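Local structure of beta-fructofuranosidase (Arthrobacter, 3WPU) at residues 174-179 against 200-205. The protein belongs to the levansucrase/invertase family of the beta-fructosidase clan, whose members are built on a five-bladed beta-propeller. Residues are numbered along the deposited sequence; the frame is centred on the assembly and turned at random.
Sequences EIKLFF and IALSVG
The carbonyl oxygen of G205 takes a nearly straight hydrogen bond from I175 N at 2.8 Å (N-H...O 173°), the donor standing above the carbonyl plane, and E174 CA adds a CA-H...O contact to the same oxygen. G205 N answers to I175 O, and L177 pairs with S203 and F179 with A201 in the same antiparallel way, giving six backbone bonds in all. K176 and V204, and F178 and L202, form the non-hydrogen-bonded pairs between them; K176 and F178 bond outward to strand 159-169, L202 to strand 213-226. On the face of K176 and F178, L202 CD1 sits over the centre of the F178 ring, 4.0 Å from its centroid, a CH-pi contact, and also meets K176 CB at 3.6 Å. V204 CG1 presses against E174 CG at 3.3 Å; within strand 174-179, K176 NZ forms a salt bridge with E174 OE2 at 3.2 Å. On the other face, with chi1 70° F179 CG stands between its backbone N and carbonyl carbon, and the ring comes nearer to 200-205, A201 CB lying over one face, offset toward the rim. S203 OG bonds to K221 O. Three reciprocal bond pairs thus fix the register of two inner strands, consistent with a propeller blade, apolar and buried at F178 and F179, charged at E174 and K176.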
# COMPACT_ATOMS: atom_id res chain seq x y z
N GLU A 174 3.39 10.81 19.52
CA GLU A 174 4.23 11.26 18.41
C GLU A 174 3.98 10.36 17.22
O GLU A 174 3.75 9.14 17.37
CB GLU A 174 5.70 11.21 18.80
CG GLU A 174 6.71 11.44 17.68
CD GLU A 174 8.10 11.03 18.12
OE1 GLU A 174 8.58 11.63 19.10
OE2 GLU A 174 8.67 10.08 17.51
N ILE A 175 4.07 10.96 16.04
CA ILE A 175 3.94 10.26 14.79
C ILE A 175 5.19 10.46 13.95
O ILE A 175 5.60 11.61 13.68
CB ILE A 175 2.72 10.79 14.02
CG1 ILE A 175 1.41 10.52 14.81
CG2 ILE A 175 2.66 10.15 12.63
CD1 ILE A 175 0.19 11.16 14.18
N LYS A 176 5.79 9.36 13.51
CA LYS A 176 6.84 9.40 12.49
C LYS A 176 6.19 9.10 11.15
O LYS A 176 5.79 7.96 10.87
CB LYS A 176 7.94 8.40 12.78
CG LYS A 176 8.77 8.70 14.00
CD LYS A 176 9.85 7.64 14.13
CE LYS A 176 10.85 7.88 15.24
NZ LYS A 176 10.24 7.45 16.51
N LEU A 177 6.04 10.15 10.34
CA LEU A 177 5.45 10.03 9.03
C LEU A 177 6.55 9.76 7.98
O LEU A 177 7.40 10.60 7.69
CB LEU A 177 4.67 11.30 8.72
CG LEU A 177 3.99 11.39 7.35
CD1 LEU A 177 3.05 10.22 7.12
CD2 LEU A 177 3.27 12.72 7.23
N PHE A 178 6.58 8.53 7.48
CA PHE A 178 7.47 8.15 6.39
C PHE A 178 6.73 8.40 5.09
O PHE A 178 5.64 7.91 4.92
CB PHE A 178 7.88 6.69 6.51
CG PHE A 178 8.72 6.42 7.72
CD1 PHE A 178 10.09 6.58 7.70
CD2 PHE A 178 8.11 6.08 8.92
CE1 PHE A 178 10.87 6.36 8.83
CE2 PHE A 178 8.88 5.85 10.06
CZ PHE A 178 10.26 6.00 10.00
N PHE A 179 7.33 9.13 4.18
CA PHE A 179 6.66 9.44 2.93
C PHE A 179 7.63 9.61 1.78
O PHE A 179 8.83 9.49 1.94
CB PHE A 179 5.75 10.66 3.11
CG PHE A 179 6.49 11.97 3.29
CD1 PHE A 179 6.54 12.91 2.26
CD2 PHE A 179 7.15 12.25 4.49
CE1 PHE A 179 7.23 14.11 2.43
CE2 PHE A 179 7.84 13.45 4.65
CZ PHE A 179 7.87 14.37 3.62
N ILE A 200 12.82 9.09 -0.18
CA ILE A 200 12.12 8.57 0.97
C ILE A 200 12.54 9.45 2.14
O ILE A 200 13.73 9.67 2.38
CB ILE A 200 12.43 7.07 1.19
CG1 ILE A 200 11.76 6.26 0.09
CG2 ILE A 200 11.96 6.63 2.57
CD1 ILE A 200 12.13 4.81 0.01
N ALA A 201 11.55 9.98 2.84
CA ALA A 201 11.73 11.02 3.83
C ALA A 201 10.92 10.73 5.08
O ALA A 201 10.01 9.90 5.06
CB ALA A 201 11.31 12.37 3.26
N LEU A 202 11.26 11.45 6.15
CA LEU A 202 10.59 11.32 7.44
C LEU A 202 10.28 12.70 7.97
O LEU A 202 11.11 13.60 7.87
CB LEU A 202 11.53 10.66 8.46
CG LEU A 202 11.17 10.72 9.95
CD1 LEU A 202 9.91 9.95 10.24
CD2 LEU A 202 12.33 10.15 10.81
N SER A 203 9.11 12.86 8.58
CA SER A 203 8.82 14.05 9.38
C SER A 203 8.05 13.61 10.61
O SER A 203 7.19 12.70 10.54
CB SER A 203 7.98 15.06 8.57
OG SER A 203 7.88 16.30 9.29
N VAL A 204 8.40 14.22 11.74
CA VAL A 204 7.83 13.89 13.03
C VAL A 204 6.85 14.97 13.46
O VAL A 204 7.13 16.19 13.35
CB VAL A 204 8.91 13.69 14.10
CG1 VAL A 204 8.29 13.28 15.42
CG2 VAL A 204 9.93 12.65 13.62
N GLY A 205 5.72 14.52 14.00
CA GLY A 205 4.70 15.41 14.52
C GLY A 205 3.99 14.71 15.65
O GLY A 205 4.48 13.72 16.19